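Local structure of putative endonuclease/exonuclease/phosphatase family protein (Bacteroides vulgatus ATCC 8482, 3G6S) at residues 9-14 against 45-50; 27-32 against 246-251; 192-197 against 223-228. The protein is a putative nuclease of the endonuclease/exonuclease/phosphatase family that probably hydrolyses phosphodiester bonds in nucleic acids, perhaps as a 3'-5' RNA exonuclease. All blocks are in the same frame, centred on the assembly; numbering follows the deposited sequence.

Interaction 1 (9-14 against 45-50)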
loop_
_atom_site.group_PDB
_atom_site.type_symbol
_atom_site.label_atom_id
_atom_site.label_comp_id
_atom_site.label_asym_id
_atom_site.label_seq_id
_atom_site.Cartn_x
_atom_site.Cartn_y
_atom_site.Cartn_z
ATOM N N PHE A 9 -1.512 2.134 3.687
ATOM C CA PHE A 9 -2.123 3.371 4.137
ATOM C C PHE A 9 -1.961 4.567 3.196
ATOM O O PHE A 9 -0.849 4.938 2.814
ATOM C CB PHE A 9 -1.550 3.703 5.516
ATOM C CG PHE A 9 -2.145 4.918 6.146
ATOM C CD1 PHE A 9 -3.513 5.152 6.074
ATOM C CD2 PHE A 9 -1.343 5.812 6.845
ATOM C CE1 PHE A 9 -4.082 6.265 6.689
ATOM C CE2 PHE A 9 -1.897 6.933 7.469
ATOM C CZ PHE A 9 -3.270 7.162 7.394
ATOM N N ASN A 10 -3.089 5.157 2.816
ATOM C CA ASN A 10 -3.108 6.337 1.949
ATOM C C ASN A 10 -3.070 7.508 2.934
ATOM O O ASN A 10 -3.974 7.665 3.751
ATOM C CB ASN A 10 -4.413 6.382 1.134
ATOM C CG ASN A 10 -4.433 7.521 0.107
ATOM O OD1 ASN A 10 -3.924 8.618 0.355
ATOM N ND2 ASN A 10 -5.049 7.267 -1.039
ATOM N N ILE A 11 -2.035 8.333 2.859
ATOM C CA ILE A 11 -1.919 9.436 3.792
ATOM C C ILE A 11 -2.513 10.765 3.335
ATOM O O ILE A 11 -2.477 11.738 4.082
ATOM C CB ILE A 11 -0.452 9.664 4.168
ATOM C CG1 ILE A 11 0.347 10.085 2.944
ATOM C CG2 ILE A 11 0.139 8.377 4.728
ATOM C CD1 ILE A 11 1.756 10.478 3.272
ATOM N N ARG A 12 -3.069 10.807 2.125
ATOM C CA ARG A 12 -3.648 12.040 1.578
ATOM C C ARG A 12 -2.531 13.047 1.306
ATOM O O ARG A 12 -1.956 13.606 2.239
ATOM C CB ARG A 12 -4.650 12.647 2.563
ATOM C CG ARG A 12 -5.132 14.025 2.167
ATOM C CD ARG A 12 -5.958 14.003 0.904
ATOM N NE ARG A 12 -6.217 15.362 0.444
ATOM C CZ ARG A 12 -6.939 15.676 -0.627
ATOM N NH1 ARG A 12 -7.491 14.725 -1.367
ATOM N NH2 ARG A 12 -7.103 16.948 -0.963
ATOM N N TYR A 13 -2.233 13.290 0.035
ATOM C CA TYR A 13 -1.164 14.215 -0.312
ATOM C C TYR A 13 -1.323 15.583 0.352
ATOM O O TYR A 13 -2.436 16.013 0.667
ATOM C CB TYR A 13 -1.066 14.372 -1.836
ATOM C CG TYR A 13 -2.158 15.209 -2.444
ATOM C CD1 TYR A 13 -2.016 16.591 -2.567
ATOM C CD2 TYR A 13 -3.336 14.624 -2.898
ATOM C CE1 TYR A 13 -3.022 17.368 -3.131
ATOM C CE2 TYR A 13 -4.349 15.391 -3.462
ATOM C CZ TYR A 13 -4.188 16.760 -3.578
ATOM O OH TYR A 13 -5.189 17.525 -4.142
ATOM N N ASP A 14 -0.187 16.242 0.567
ATOM C CA ASP A 14 -0.120 17.564 1.186
ATOM C C ASP A 14 -0.837 18.614 0.343
ATOM O O ASP A 14 -0.395 18.947 -0.757
ATOM C CB ASP A 14 1.345 17.982 1.363
ATOM C CG ASP A 14 1.496 19.330 2.060
ATOM O OD1 ASP A 14 0.665 20.233 1.818
ATOM O OD2 ASP A 14 2.462 19.492 2.840
ATOM N N GLN A 45 0.259 5.366 0.067
ATOM C CA GLN A 45 -0.062 5.992 -1.209
ATOM C C GLN A 45 -0.233 7.508 -1.047
ATOM O O GLN A 45 -0.350 8.006 0.076
ATOM C CB GLN A 45 -1.335 5.379 -1.804
ATOM C CG GLN A 45 -1.316 3.855 -1.956
ATOM C CD GLN A 45 -1.504 3.131 -0.626
ATOM O OE1 GLN A 45 -2.287 3.567 0.215
ATOM N NE2 GLN A 45 -0.808 2.007 -0.444
ATOM N N GLU A 46 -0.244 8.227 -2.170
ATOM C CA GLU A 46 -0.391 9.689 -2.189
ATOM C C GLU A 46 0.646 10.402 -1.319
ATOM O O GLU A 46 0.303 11.234 -0.486
ATOM C CB GLU A 46 -1.802 10.104 -1.732
ATOM C CG GLU A 46 -2.951 9.574 -2.586
ATOM C CD GLU A 46 -4.285 10.263 -2.299
ATOM O OE1 GLU A 46 -5.348 9.682 -2.635
ATOM O OE2 GLU A 46 -4.279 11.394 -1.751
ATOM N N VAL A 47 1.915 10.082 -1.507
ATOM C CA VAL A 47 2.950 10.707 -0.700
ATOM C C VAL A 47 3.826 11.648 -1.537
ATOM O O VAL A 47 4.548 11.211 -2.436
ATOM C CB VAL A 47 3.825 9.620 -0.019
ATOM C CG1 VAL A 47 4.747 10.247 1.005
ATOM C CG2 VAL A 47 2.923 8.565 0.642
ATOM N N LEU A 48 3.752 12.946 -1.255
ATOM C CA LEU A 48 4.563 13.915 -1.990
ATOM C C LEU A 48 5.972 13.942 -1.394
ATOM O O LEU A 48 6.189 13.520 -0.251
ATOM C CB LEU A 48 3.923 15.309 -1.925
ATOM C CG LEU A 48 2.584 15.449 -2.660
ATOM C CD1 LEU A 48 2.008 16.840 -2.443
ATOM C CD2 LEU A 48 2.778 15.176 -4.139
ATOM N N HIS A 49 6.923 14.446 -2.172
ATOM C CA HIS A 49 8.309 14.497 -1.733
ATOM C C HIS A 49 8.556 15.109 -0.350
ATOM O O HIS A 49 9.354 14.588 0.435
ATOM C CB HIS A 49 9.180 15.213 -2.762
ATOM C CG HIS A 49 10.626 15.214 -2.393
ATOM N ND1 HIS A 49 11.165 16.138 -1.525
ATOM C CD2 HIS A 49 11.618 14.340 -2.679
ATOM C CE1 HIS A 49 12.429 15.832 -1.292
ATOM N NE2 HIS A 49 12.729 14.745 -1.978
ATOM N N ASN A 50 7.884 16.207 -0.038
ATOM C CA ASN A 50 8.085 16.807 1.266
ATOM C C ASN A 50 7.519 15.876 2.329
ATOM O O ASN A 50 8.078 15.770 3.417
ATOM C CB ASN A 50 7.407 18.167 1.324
ATOM C CG ASN A 50 5.930 18.077 1.095
ATOM O OD1 ASN A 50 5.166 17.824 2.026
ATOM N ND2 ASN A 50 5.508 18.270 -0.153
#
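Glu46 reaches across to Asn10 and Tyr13 just beyond the place where two neighbouring parallel strands come to an end. The strands pair at Asn10 and Gln45: Gln45 N bonds to Phe9 O at 3.0 Å, and Ile11 N returns a bond to Gln45 O. The Glu46 side chain is worth following outward. Its CB lies beside Asn10 OD1 and has Tyr13 N further along. CG, set anti to the carbonyl carbon (chi1 -60°), passes 3.2 Å from Asn10 OD1 and CD 3.1 Å from that same atom; the chain runs on extended, and the carboxylate crosses the Asn10 amide with the two planes steeply inclined (76°). At the tip the oxygens part company. OE1 takes a nearly straight bond from Asn10 ND2 (2.9 Å); it lies close to the plane of the Asn10 amide, whereas ND2 meets it from above the carboxylate plane. Glu46 OE2 points toward the turn, 3.4 Å from Arg12 CA. It accepts a weak bond from Tyr13 N and sits at the edge of the Tyr13 ring, 3.6 Å from CD2. Within its own segment, Asn10 OD1 accepts from Arg12 N at 2.9 Å, an Asx turn. Further along the packing is apolar, with Ile11 CD1 against Val47 CG2 (3.5 Å) and Tyr13 CB alongside Leu48 CG. Asn10 ND2 has a second acceptor in Asp172, and His138 touches both Asn10 and Glu46. Asn10 and Glu46 probably correspond to the asparagine and glutamate found at the metal site of well-studied relatives. With the amide's rotation settled by the turn and two carboxylate acceptors, the chemistry implies a preorganised polar cluster, consistent with such a site.

Interaction 2 (27-32 against 246-251)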
loop_
_atom_site.group_PDB
_atom_site.type_symbol
_atom_site.label_atom_id
_atom_site.label_comp_id
_atom_site.label_asym_id
_atom_site.label_seq_id
_atom_site.Cartn_x
_atom_site.Cartn_y
_atom_site.Cartn_z
ATOM N N LYS A 27 1.113 15.053 10.327
ATOM C CA LYS A 27 2.481 14.527 10.306
ATOM C C LYS A 27 2.823 13.674 11.525
ATOM O O LYS A 27 3.132 12.497 11.391
ATOM C CB LYS A 27 3.505 15.666 10.253
ATOM C CG LYS A 27 3.444 16.585 9.043
ATOM C CD LYS A 27 4.736 17.424 8.925
ATOM C CE LYS A 27 5.087 18.158 10.222
ATOM N NZ LYS A 27 6.476 18.680 10.189
ATOM N N ASP A 28 2.790 14.289 12.706
ATOM C CA ASP A 28 3.125 13.595 13.935
ATOM C C ASP A 28 2.175 12.467 14.268
ATOM O O ASP A 28 2.613 11.393 14.697
ATOM C CB ASP A 28 3.193 14.581 15.093
ATOM C CG ASP A 28 4.476 15.400 15.080
ATOM O OD1 ASP A 28 4.807 15.971 14.012
ATOM O OD2 ASP A 28 5.156 15.474 16.130
ATOM N N ARG A 29 0.878 12.698 14.074
ATOM C CA ARG A 29 -0.123 11.676 14.361
ATOM C C ARG A 29 0.145 10.409 13.542
ATOM O O ARG A 29 0.055 9.304 14.070
ATOM C CB ARG A 29 -1.530 12.212 14.057
ATOM C CG ARG A 29 -1.985 13.340 14.965
ATOM C CD ARG A 29 -3.506 13.424 15.029
ATOM N NE ARG A 29 -4.104 14.146 13.908
ATOM C CZ ARG A 29 -4.341 15.455 13.899
ATOM N NH1 ARG A 29 -4.028 16.196 14.958
ATOM N NH2 ARG A 29 -4.903 16.023 12.835
ATOM N N VAL A 30 0.482 10.577 12.261
ATOM C CA VAL A 30 0.761 9.441 11.378
ATOM C C VAL A 30 2.025 8.671 11.791
ATOM O O VAL A 30 2.005 7.438 11.877
ATOM C CB VAL A 30 0.898 9.887 9.898
ATOM C CG1 VAL A 30 1.226 8.683 9.022
ATOM C CG2 VAL A 30 -0.407 10.522 9.425
ATOM N N CYS A 31 3.115 9.392 12.044
ATOM C CA CYS A 31 4.365 8.758 12.475
ATOM C C CYS A 31 4.141 7.996 13.781
ATOM O O CYS A 31 4.589 6.855 13.937
ATOM C CB CYS A 31 5.465 9.797 12.730
ATOM S SG CYS A 31 6.012 10.724 11.285
ATOM N N GLN A 32 3.451 8.638 14.721
ATOM C CA GLN A 32 3.193 8.033 16.013
ATOM C C GLN A 32 2.428 6.728 15.871
ATOM O O GLN A 32 2.768 5.730 16.497
ATOM C CB GLN A 32 2.427 9.007 16.918
ATOM C CG GLN A 32 2.607 8.714 18.404
ATOM C CD GLN A 32 4.084 8.651 18.804
ATOM O OE1 GLN A 32 4.828 9.629 18.648
ATOM N NE2 GLN A 32 4.515 7.496 19.313
ATOM N N ALA A 246 -8.538 13.772 16.332
ATOM C CA ALA A 246 -7.175 13.476 15.894
ATOM C C ALA A 246 -7.163 12.639 14.616
ATOM O O ALA A 246 -6.701 11.498 14.611
ATOM C CB ALA A 246 -6.424 12.746 17.002
ATOM N N LEU A 247 -7.666 13.221 13.534
ATOM C CA LEU A 247 -7.738 12.541 12.242
ATOM C C LEU A 247 -6.356 12.318 11.631
ATOM O O LEU A 247 -5.526 13.231 11.596
ATOM C CB LEU A 247 -8.604 13.364 11.287
ATOM C CG LEU A 247 -9.706 12.651 10.513
ATOM C CD1 LEU A 247 -10.482 11.729 11.426
ATOM C CD2 LEU A 247 -10.629 13.690 9.904
ATOM N N LEU A 248 -6.114 11.101 11.152
ATOM C CA LEU A 248 -4.827 10.769 10.539
ATOM C C LEU A 248 -4.821 11.049 9.039
ATOM O O LEU A 248 -3.830 11.528 8.479
ATOM C CB LEU A 248 -4.485 9.289 10.758
ATOM C CG LEU A 248 -3.691 8.838 11.989
ATOM C CD1 LEU A 248 -4.319 9.371 13.262
ATOM C CD2 LEU A 248 -3.659 7.317 12.015
ATOM N N SER A 249 -5.944 10.770 8.395
ATOM C CA SER A 249 -6.038 10.936 6.956
ATOM C C SER A 249 -7.489 10.778 6.548
ATOM O O SER A 249 -8.323 10.490 7.391
ATOM C CB SER A 249 -5.158 9.863 6.295
ATOM O OG SER A 249 -5.670 9.443 5.053
ATOM N N ASP A 250 -7.801 10.989 5.273
ATOM C CA ASP A 250 -9.175 10.798 4.831
ATOM C C ASP A 250 -9.412 9.294 4.676
ATOM O O ASP A 250 -10.543 8.846 4.497
ATOM C CB ASP A 250 -9.457 11.525 3.508
ATOM C CG ASP A 250 -8.396 11.283 2.467
ATOM O OD1 ASP A 250 -7.690 10.255 2.558
ATOM O OD2 ASP A 250 -8.269 12.121 1.544
ATOM N N HIS A 251 -8.330 8.523 4.749
ATOM C CA HIS A 251 -8.400 7.070 4.657
ATOM C C HIS A 251 -8.088 6.418 6.002
ATOM O O HIS A 251 -7.519 7.045 6.901
ATOM C CB HIS A 251 -7.389 6.530 3.647
ATOM C CG HIS A 251 -7.817 6.644 2.220
ATOM N ND1 HIS A 251 -7.757 7.826 1.514
ATOM C CD2 HIS A 251 -8.259 5.707 1.349
ATOM C CE1 HIS A 251 -8.139 7.611 0.267
ATOM N NE2 HIS A 251 -8.448 6.334 0.141
#
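Arg29 folds over the chain at Ala246 and grips the carbonyl of Leu247 side-on. Both NE and NH2 bond to the same oxygen, Leu247 O, the first at 2.9 Å and the second at 3.1 Å. That oxygen lies at the edge of the guanidinium, close to its plane. The two donors use it differently: NH2 lies in the carbonyl plane on a lone pair, whereas NE stands well above that plane. A bend at chi3 (-82°) swings the guanidinium round to meet the loop; one face then lies over Ala246 CA, which sits toward the rim of the group, while Arg29 CD packs on Ala246 CB at 3.6 Å. Two donors on one acceptor hold the flat group against turning, so this is the tight part of the contact.

Everything else is looser. Leu248 CD1 comes no nearer than 4.1 Å to Arg29 CB, and Val30 CG2 lies 3.7 Å from Leu248 O, with Leu248 CB at 4.5 Å. On the solvent side of the helix, Asp28 and Gln32 are exposed and take no part, and even Arg29 and Ala246 remain partly exposed. Val30, by contrast, is buried.

The contact joins the helix 27-36 to the irregular connection between strands 233-239 and 254-260. Arg26, one residue ahead of that helix, bonds to Leu248 O and so adds a second arginine to the same stretch of backbone. Inward, Val30 and Ser249 both pack on Phe9 of strand 2-10, which places the helix and the connection together against that strand.

Interaction 3 (192-197 against 223-228)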
loop_
_atom_site.group_PDB
_atom_site.type_symbol
_atom_site.label_atom_id
_atom_site.label_comp_id
_atom_site.label_asym_id
_atom_site.label_seq_id
_atom_site.Cartn_x
_atom_site.Cartn_y
_atom_site.Cartn_z
HETATM N N MSE A 192 -4.141 -15.134 -5.369
HETATM C CA MSE A 192 -3.894 -13.997 -4.491
HETATM C C MSE A 192 -5.096 -13.910 -3.573
HETATM O O MSE A 192 -6.221 -13.720 -4.029
HETATM C CB MSE A 192 -3.775 -12.718 -5.313
HETATM C CG MSE A 192 -2.557 -12.690 -6.202
HETATM SE SE MSE A 192 -1.151 -11.602 -5.451
HETATM C CE MSE A 192 -1.222 -10.184 -6.752
ATOM N N LYS A 193 -4.862 -14.065 -2.279
ATOM C CA LYS A 193 -5.941 -14.017 -1.303
ATOM C C LYS A 193 -6.136 -12.597 -0.762
ATOM O O LYS A 193 -5.193 -11.812 -0.676
ATOM C CB LYS A 193 -5.623 -14.961 -0.139
ATOM C CG LYS A 193 -5.275 -16.385 -0.543
ATOM C CD LYS A 193 -6.492 -17.184 -1.007
ATOM C CE LYS A 193 -6.112 -18.654 -1.216
ATOM N NZ LYS A 193 -7.268 -19.551 -1.515
ATOM N N ASP A 194 -7.369 -12.264 -0.414
ATOM C CA ASP A 194 -7.658 -10.959 0.153
ATOM C C ASP A 194 -7.411 -11.148 1.650
ATOM O O ASP A 194 -8.168 -11.847 2.319
ATOM C CB ASP A 194 -9.117 -10.593 -0.106
ATOM C CG ASP A 194 -9.531 -9.312 0.589
ATOM O OD1 ASP A 194 -8.817 -8.871 1.512
ATOM O OD2 ASP A 194 -10.582 -8.761 0.217
ATOM N N ALA A 195 -6.348 -10.545 2.175
ATOM C CA ALA A 195 -6.018 -10.709 3.595
ATOM C C ALA A 195 -7.183 -10.414 4.537
ATOM O O ALA A 195 -7.287 -11.011 5.608
ATOM C CB ALA A 195 -4.820 -9.831 3.964
ATOM N N TYR A 196 -8.057 -9.492 4.144
ATOM C CA TYR A 196 -9.185 -9.130 4.985
ATOM C C TYR A 196 -10.255 -10.226 5.073
ATOM O O TYR A 196 -10.879 -10.405 6.121
ATOM C CB TYR A 196 -9.810 -7.827 4.478
ATOM C CG TYR A 196 -10.785 -7.215 5.449
ATOM C CD1 TYR A 196 -10.365 -6.793 6.710
ATOM C CD2 TYR A 196 -12.128 -7.071 5.124
ATOM C CE1 TYR A 196 -11.259 -6.249 7.628
ATOM C CE2 TYR A 196 -13.027 -6.520 6.040
ATOM C CZ TYR A 196 -12.583 -6.113 7.290
ATOM O OH TYR A 196 -13.470 -5.578 8.201
ATOM N N LYS A 197 -10.465 -10.952 3.975
ATOM C CA LYS A 197 -11.451 -12.034 3.920
ATOM C C LYS A 197 -10.908 -13.383 4.413
ATOM O O LYS A 197 -11.684 -14.296 4.676
ATOM C CB LYS A 197 -11.951 -12.234 2.488
ATOM C CG LYS A 197 -13.242 -11.514 2.121
ATOM C CD LYS A 197 -12.991 -10.164 1.473
ATOM C CE LYS A 197 -14.265 -9.615 0.838
ATOM N NZ LYS A 197 -14.785 -10.555 -0.199
ATOM N N ILE A 223 -11.769 0.537 -0.147
ATOM C CA ILE A 223 -11.090 0.595 -1.432
ATOM C C ILE A 223 -9.612 0.308 -1.300
ATOM O O ILE A 223 -8.873 0.373 -2.282
ATOM C CB ILE A 223 -11.258 1.961 -2.107
ATOM C CG1 ILE A 223 -10.665 3.057 -1.224
ATOM C CG2 ILE A 223 -12.740 2.221 -2.356
ATOM C CD1 ILE A 223 -10.831 4.449 -1.786
ATOM N N ASP A 224 -9.178 0.003 -0.083
ATOM C CA ASP A 224 -7.772 -0.303 0.160
ATOM C C ASP A 224 -7.655 -1.774 0.511
ATOM O O ASP A 224 -8.436 -2.283 1.300
ATOM C CB ASP A 224 -7.232 0.592 1.282
ATOM C CG ASP A 224 -7.256 2.080 0.897
ATOM O OD1 ASP A 224 -8.194 2.801 1.309
ATOM O OD2 ASP A 224 -6.345 2.524 0.159
ATOM N N PHE A 225 -6.687 -2.467 -0.074
ATOM C CA PHE A 225 -6.552 -3.896 0.197
ATOM C C PHE A 225 -5.135 -4.395 0.415
ATOM O O PHE A 225 -4.151 -3.757 0.029
ATOM C CB PHE A 225 -7.144 -4.720 -0.957
ATOM C CG PHE A 225 -8.558 -4.372 -1.300
ATOM C CD1 PHE A 225 -9.615 -5.159 -0.841
ATOM C CD2 PHE A 225 -8.834 -3.259 -2.098
ATOM C CE1 PHE A 225 -10.936 -4.844 -1.172
ATOM C CE2 PHE A 225 -10.144 -2.928 -2.438
ATOM C CZ PHE A 225 -11.203 -3.721 -1.977
ATOM N N ILE A 226 -5.062 -5.563 1.042
ATOM C CA ILE A 226 -3.811 -6.252 1.273
ATOM C C ILE A 226 -3.989 -7.642 0.655
ATOM O O ILE A 226 -4.832 -8.431 1.100
ATOM C CB ILE A 226 -3.491 -6.404 2.773
ATOM C CG1 ILE A 226 -3.279 -5.026 3.394
ATOM C CG2 ILE A 226 -2.230 -7.259 2.954
ATOM C CD1 ILE A 226 -2.910 -5.052 4.880
ATOM N N PHE A 227 -3.219 -7.938 -0.384
ATOM C CA PHE A 227 -3.318 -9.240 -1.037
ATOM C C PHE A 227 -2.072 -10.059 -0.754
ATOM O O PHE A 227 -0.961 -9.530 -0.747
ATOM C CB PHE A 227 -3.486 -9.060 -2.548
ATOM C CG PHE A 227 -4.796 -8.444 -2.939
ATOM C CD1 PHE A 227 -5.977 -9.178 -2.844
ATOM C CD2 PHE A 227 -4.851 -7.124 -3.389
ATOM C CE1 PHE A 227 -7.193 -8.608 -3.187
ATOM C CE2 PHE A 227 -6.057 -6.541 -3.735
ATOM C CZ PHE A 227 -7.239 -7.287 -3.634
ATOM N N VAL A 228 -2.255 -11.353 -0.521
ATOM C CA VAL A 228 -1.121 -12.228 -0.232
ATOM C C VAL A 228 -1.164 -13.557 -0.973
ATOM O O VAL A 228 -2.236 -14.078 -1.263
ATOM C CB VAL A 228 -1.023 -12.553 1.274
ATOM C CG1 VAL A 228 -0.938 -11.265 2.089
ATOM C CG2 VAL A 228 -2.216 -13.397 1.700
HETATM O O HOH W 1 -7.341 -6.805 2.017
#
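Val228 and Lys193 form an antiparallel hydrogen-bonded pair, each backbone N bonding to the other's O: Lys193 N to Val228 O at 2.8 Å and Val228 N to Lys193 O at 3.0 Å. Val228 loses more surface here than any other residue of the two segments. Its CG2 stays on the same side of the sheet as Lys193 CB, 4.2 Å away, before the lysine chain bends off at chi2 (-73°).

Next along, Phe227 faces Asp194 in a non-hydrogen-bonded pair. Lys193 O lies at the edge of the Phe227 ring and also receives a CA-H...O contact from Phe227 CA (3.2 Å). The ring's CE1 reaches Asp194 CB, while Phe173 meets the ring edge-to-face. Strand 193-194 is the outermost strand beside 224-228 in one of the two sheets that make up the DNase I-like fold, and beyond Asp194 the chain passes into a short, weakly bonded helix, 195-198. Asp194 is the N-cap of that helix, its OD1 accepting from Tyr196 N.

Ala195, third by buried area, prolongs the pairing into the first turn. Its N bonds to Ile226 O at 2.8 Å, almost in line with the C=O bond, and its CB packs on Ile226 CG2 (3.8 Å). A water links the two segments, accepting from Ile226 N and donating to Asp194 OD1. The other carboxylate oxygen, Asp194 OD2, lies near the plane of the Phe225 ring at its edge, and is bonded by the hydroxyl of Tyr182.

In the fold
Interactions 1 and 2 lie side by side, with centres about 11 Å apart, and meet where Ser249 OG bonds to Asn10 O at 2.8 Å. Interaction 3 is further off, about 21 Å from interaction 1 and 23 Å from interaction 2 between centres, and on the opposite side of the chain's centre from interaction 1. It lies further along the strand whose start, at Asp224, packs with Ile223 on His251 and approaches Gln45. Asn10, Glu46, Asp172, Asp224, Asp250 and His251 thus cluster at one end of the two-sheet sandwich, where relatives have their active site, so this is probably the active site here too.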